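Major Capsid Protein VP1 (Chimpanzee polyomavirus Bob, PDB 6Y9I) forms the pentameric capsomers of a polyomavirus shell and probably engages glycan receptors on host cells. Local coordinates at residues G54-Q66 against T153-H165. Sequence-based numbering, arbitrary orientation.
Sequences GYDNNLLSIQMPQ and TKYASAIPPKTIH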
loop_
_atom_site.group_PDB
_atom_site.type_symbol
_atom_site.label_atom_id
_atom_site.label_comp_id
_atom_site.label_asym_id
_atom_site.label_seq_id
_atom_site.Cartn_x
_atom_site.Cartn_y
_atom_site.Cartn_z
ATOM N N GLY A 54 3.295 18.779 -29.410
ATOM C CA GLY A 54 4.577 18.153 -29.790
ATOM C C GLY A 54 4.451 17.324 -31.062
ATOM O O GLY A 54 5.461 16.778 -31.511
ATOM N N TYR A 55 3.257 17.232 -31.644
ATOM C CA TYR A 55 3.035 16.559 -32.946
ATOM C C TYR A 55 2.384 17.533 -33.936
ATOM O O TYR A 55 2.987 17.717 -35.015
ATOM C CB TYR A 55 2.220 15.271 -32.820
ATOM C CG TYR A 55 2.081 14.587 -34.155
ATOM C CD1 TYR A 55 3.191 14.040 -34.781
ATOM C CD2 TYR A 55 0.869 14.548 -34.828
ATOM C CE1 TYR A 55 3.095 13.440 -36.024
ATOM C CE2 TYR A 55 0.753 13.939 -36.068
ATOM C CZ TYR A 55 1.872 13.395 -36.670
ATOM O OH TYR A 55 1.762 12.784 -37.884
ATOM N N ASP A 56 1.228 18.113 -33.593
ATOM C CA ASP A 56 0.476 19.087 -34.431
ATOM C C ASP A 56 1.159 20.445 -34.359
ATOM O O ASP A 56 0.832 21.276 -35.185
ATOM C CB ASP A 56 -0.951 19.370 -33.942
ATOM C CG ASP A 56 -1.987 18.341 -34.335
ATOM O OD1 ASP A 56 -1.655 17.476 -35.168
ATOM O OD2 ASP A 56 -3.112 18.405 -33.772
ATOM N N ASN A 57 2.020 20.652 -33.360
ATOM C CA ASN A 57 2.614 21.966 -32.993
ATOM C C ASN A 57 3.896 21.667 -32.219
ATOM O O ASN A 57 4.188 20.481 -31.981
ATOM C CB ASN A 57 1.655 22.828 -32.155
ATOM C CG ASN A 57 1.224 22.105 -30.888
ATOM O OD1 ASN A 57 2.068 21.542 -30.169
ATOM N ND2 ASN A 57 -0.075 22.019 -30.676
ATOM N N ASN A 58 4.629 22.703 -31.852
ATOM C CA ASN A 58 5.851 22.585 -31.031
ATOM C C ASN A 58 5.435 22.635 -29.570
ATOM O O ASN A 58 4.722 23.547 -29.208
ATOM C CB ASN A 58 6.844 23.713 -31.292
ATOM C CG ASN A 58 7.424 23.648 -32.682
ATOM O OD1 ASN A 58 7.678 22.559 -33.187
ATOM N ND2 ASN A 58 7.619 24.806 -33.294
ATOM N N LEU A 59 5.915 21.695 -28.770
ATOM C CA LEU A 59 5.700 21.698 -27.299
ATOM C C LEU A 59 6.495 22.865 -26.707
ATOM O O LEU A 59 7.684 22.979 -27.024
ATOM C CB LEU A 59 6.163 20.350 -26.755
ATOM C CG LEU A 59 5.658 19.984 -25.365
ATOM C CD1 LEU A 59 4.173 19.664 -25.395
ATOM C CD2 LEU A 59 6.446 18.809 -24.820
ATOM N N LEU A 60 5.845 23.715 -25.907
ATOM C CA LEU A 60 6.477 24.904 -25.291
ATOM C C LEU A 60 7.068 24.550 -23.922
ATOM O O LEU A 60 6.511 23.667 -23.229
ATOM C CB LEU A 60 5.419 25.986 -25.117
ATOM C CG LEU A 60 4.630 26.351 -26.359
ATOM C CD1 LEU A 60 3.488 27.293 -25.994
ATOM C CD2 LEU A 60 5.551 26.983 -27.390
ATOM N N SER A 61 8.084 25.298 -23.499
ATOM C CA SER A 61 8.728 25.157 -22.168
ATOM C C SER A 61 7.676 25.295 -21.067
ATOM O O SER A 61 7.797 24.577 -20.054
ATOM C CB SER A 61 9.857 26.154 -22.009
ATOM O OG SER A 61 10.955 25.735 -22.812
ATOM N N ILE A 62 6.664 26.155 -21.269
ATOM C CA ILE A 62 5.628 26.456 -20.237
ATOM C C ILE A 62 4.680 25.240 -20.071
ATOM O O ILE A 62 3.971 25.224 -19.044
ATOM C CB ILE A 62 4.890 27.784 -20.517
ATOM C CG1 ILE A 62 4.232 27.809 -21.898
ATOM C CG2 ILE A 62 5.815 28.986 -20.321
ATOM C CD1 ILE A 62 3.235 28.938 -22.110
ATOM N N GLN A 63 4.737 24.223 -20.958
ATOM C CA GLN A 63 3.942 22.956 -20.873
ATOM C C GLN A 63 4.755 21.811 -20.262
ATOM O O GLN A 63 4.227 20.653 -20.269
ATOM C CB GLN A 63 3.469 22.492 -22.257
ATOM C CG GLN A 63 2.564 23.487 -22.947
ATOM C CD GLN A 63 2.238 23.036 -24.346
ATOM O OE1 GLN A 63 3.077 23.098 -25.241
ATOM N NE2 GLN A 63 1.038 22.515 -24.519
ATOM N N MET A 64 5.987 22.070 -19.806
ATOM C CA MET A 64 6.933 20.996 -19.389
ATOM C C MET A 64 7.423 21.303 -17.982
ATOM O O MET A 64 8.194 22.248 -17.760
ATOM C CB MET A 64 8.110 20.885 -20.344
ATOM C CG MET A 64 7.690 20.709 -21.784
ATOM S SD MET A 64 9.133 20.502 -22.846
ATOM C CE MET A 64 9.496 18.784 -22.524
ATOM N N PRO A 65 6.884 20.598 -16.960
ATOM C CA PRO A 65 7.367 20.783 -15.593
ATOM C C PRO A 65 8.873 20.529 -15.530
ATOM O O PRO A 65 9.394 19.635 -16.213
ATOM C CB PRO A 65 6.519 19.795 -14.777
ATOM C CG PRO A 65 5.257 19.626 -15.609
ATOM C CD PRO A 65 5.726 19.694 -17.039
ATOM N N GLN A 66 9.542 21.325 -14.707
ATOM C CA GLN A 66 11.016 21.405 -14.627
ATOM C C GLN A 66 11.464 21.206 -13.177
ATOM O O GLN A 66 10.685 21.462 -12.253
ATOM C CB GLN A 66 11.480 22.773 -15.142
ATOM C CG GLN A 66 11.228 22.992 -16.636
ATOM C CD GLN A 66 10.718 24.386 -16.977
ATOM O OE1 GLN A 66 11.080 25.384 -16.334
ATOM N NE2 GLN A 66 9.862 24.466 -17.996
ATOM N N THR A 153 9.422 14.027 -30.712
ATOM C CA THR A 153 8.583 15.122 -30.175
ATOM C C THR A 153 9.141 16.414 -30.739
ATOM O O THR A 153 10.383 16.573 -30.686
ATOM C CB THR A 153 8.616 15.222 -28.647
ATOM O OG1 THR A 153 8.077 14.006 -28.160
ATOM C CG2 THR A 153 7.804 16.382 -28.117
ATOM N N LYS A 154 8.264 17.306 -31.189
ATOM C CA LYS A 154 8.660 18.641 -31.700
ATOM C C LYS A 154 8.693 19.607 -30.521
ATOM O O LYS A 154 7.626 19.830 -29.895
ATOM C CB LYS A 154 7.692 19.110 -32.781
ATOM C CG LYS A 154 7.713 18.249 -34.032
ATOM C CD LYS A 154 6.781 18.746 -35.099
ATOM C CE LYS A 154 6.650 17.763 -36.247
ATOM N NZ LYS A 154 5.770 16.618 -35.893
ATOM N N TYR A 155 9.866 20.181 -30.246
ATOM C CA TYR A 155 10.045 21.204 -29.196
ATOM C C TYR A 155 10.243 22.575 -29.825
ATOM O O TYR A 155 11.042 22.689 -30.738
ATOM C CB TYR A 155 11.228 20.871 -28.295
ATOM C CG TYR A 155 11.061 19.585 -27.538
ATOM C CD1 TYR A 155 10.160 19.496 -26.496
ATOM C CD2 TYR A 155 11.813 18.466 -27.855
ATOM C CE1 TYR A 155 9.998 18.318 -25.792
ATOM C CE2 TYR A 155 11.664 17.277 -27.158
ATOM C CZ TYR A 155 10.762 17.209 -26.109
ATOM O OH TYR A 155 10.568 16.042 -25.432
ATOM N N ALA A 156 9.545 23.571 -29.281
ATOM C CA ALA A 156 9.746 25.006 -29.563
ATOM C C ALA A 156 11.190 25.363 -29.235
ATOM O O ALA A 156 11.742 24.841 -28.261
ATOM C CB ALA A 156 8.780 25.856 -28.783
ATOM N N SER A 157 11.788 26.190 -30.078
ATOM C CA SER A 157 13.201 26.617 -29.976
ATOM C C SER A 157 13.209 28.131 -29.754
ATOM O O SER A 157 12.401 28.823 -30.401
ATOM C CB SER A 157 13.935 26.203 -31.218
ATOM O OG SER A 157 15.328 26.303 -31.026
ATOM N N ALA A 158 14.036 28.621 -28.836
ATOM C CA ALA A 158 14.227 30.064 -28.593
ATOM C C ALA A 158 15.700 30.317 -28.281
ATOM O O ALA A 158 16.424 29.368 -27.891
ATOM C CB ALA A 158 13.338 30.547 -27.475
ATOM N N ILE A 159 16.109 31.561 -28.472
ATOM C CA ILE A 159 17.417 32.092 -28.002
ATOM C C ILE A 159 17.103 33.366 -27.227
ATOM O O ILE A 159 16.473 34.277 -27.768
ATOM C CB ILE A 159 18.374 32.278 -29.192
ATOM C CG1 ILE A 159 18.727 30.928 -29.812
ATOM C CG2 ILE A 159 19.618 33.055 -28.784
ATOM C CD1 ILE A 159 19.222 31.015 -31.240
ATOM N N PRO A 160 17.413 33.422 -25.912
ATOM C CA PRO A 160 18.078 32.322 -25.201
ATOM C C PRO A 160 17.128 31.140 -25.000
ATOM O O PRO A 160 15.909 31.313 -25.086
ATOM C CB PRO A 160 18.476 32.939 -23.862
ATOM C CG PRO A 160 17.426 34.019 -23.635
ATOM C CD PRO A 160 17.067 34.533 -25.015
ATOM N N PRO A 161 17.653 29.899 -24.842
ATOM C CA PRO A 161 16.806 28.729 -24.614
ATOM C C PRO A 161 16.049 28.872 -23.284
ATOM O O PRO A 161 16.609 29.398 -22.347
ATOM C CB PRO A 161 17.773 27.528 -24.624
ATOM C CG PRO A 161 19.158 28.127 -24.404
ATOM C CD PRO A 161 19.086 29.556 -24.887
ATOM N N LYS A 162 14.781 28.473 -23.252
ATOM C CA LYS A 162 13.937 28.474 -22.020
ATOM C C LYS A 162 14.078 27.130 -21.285
ATOM O O LYS A 162 13.830 27.089 -20.068
ATOM C CB LYS A 162 12.486 28.766 -22.395
ATOM C CG LYS A 162 12.275 30.148 -22.999
ATOM C CD LYS A 162 10.818 30.460 -23.310
ATOM C CE LYS A 162 10.596 31.906 -23.711
ATOM N NZ LYS A 162 11.271 32.213 -24.995
ATOM N N THR A 163 14.453 26.082 -22.010
ATOM C CA THR A 163 14.728 24.725 -21.503
ATOM C C THR A 163 15.800 24.102 -22.369
ATOM O O THR A 163 16.000 24.586 -23.507
ATOM C CB THR A 163 13.494 23.804 -21.527
ATOM O OG1 THR A 163 12.761 23.862 -22.757
ATOM C CG2 THR A 163 12.551 24.148 -20.403
ATOM N N ILE A 164 16.450 23.074 -21.823
ATOM C CA ILE A 164 17.433 22.239 -22.546
ATOM C C ILE A 164 16.841 20.843 -22.666
ATOM O O ILE A 164 16.234 20.357 -21.700
ATOM C CB ILE A 164 18.805 22.239 -21.863
ATOM C CG1 ILE A 164 19.826 21.434 -22.662
ATOM C CG2 ILE A 164 18.726 21.761 -20.426
ATOM C CD1 ILE A 164 21.232 21.962 -22.522
ATOM N N HIS A 165 17.024 20.238 -23.828
ATOM C CA HIS A 165 16.576 18.872 -24.166
ATOM C C HIS A 165 17.797 17.982 -24.320
ATOM O O HIS A 165 18.886 18.442 -24.660
ATOM C CB HIS A 165 15.702 18.933 -25.424
ATOM C CG HIS A 165 14.661 19.990 -25.326
ATOM N ND1 HIS A 165 13.622 19.908 -24.416
ATOM C CD2 HIS A 165 14.505 21.159 -25.983
ATOM C CE1 HIS A 165 12.868 20.981 -24.520
ATOM N NE2 HIS A 165 13.385 21.767 -25.470
HETATM O O HOH W 1 6.258 14.716 -33.481
#
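K154 and L59 are joined through their backbones: L59 N donates to K154 O at 2.8 Å, and L59 O in turn accepts A156 N at 3.0 Å, a single bridge between L59 and Y155. K154 also uses its own N, which donates to G54 O at 2.9 Å, and the lysine chain, extended until it bends at its last torsion (chi4 77°), sets NZ on a lone pair of Y55 O, 3.1 Å away in the carbonyl plane. A water spans G54 O and K154 NZ, tying the ammonium group to the same turn. At the other end, the hydroxyls of S61 and T163 share a hydrogen bond, OG to OG1 2.6 Å, and T163 CG2 packs against the amide of Q66, whose OE1 is hydrogen-bonded to N33.

Between these ends lies Y155. L59 runs alongside it, while M64 crosses at about a right angle, bringing CE to 3.3 Å from Y155 CE1; M64 SD lies 4.8 Å from the ring centroid, oblique to it, a Met-aromatic contact. T153 CG2 and H165 ND1 lie over opposite faces of the ring, ND1 above its centre. Y155 OH and H165 ND1 are hydrogen-bonded to E148 and E201, respectively. Beyond, L59 packs on H108 of a neighbouring subunit. A single beta bridge and a Met-aromatic contact thus join the loop between strands 8-26 and 68-73 to that between strand 142-146 and helix 166-170, both outside the strands of the VP1 jelly roll.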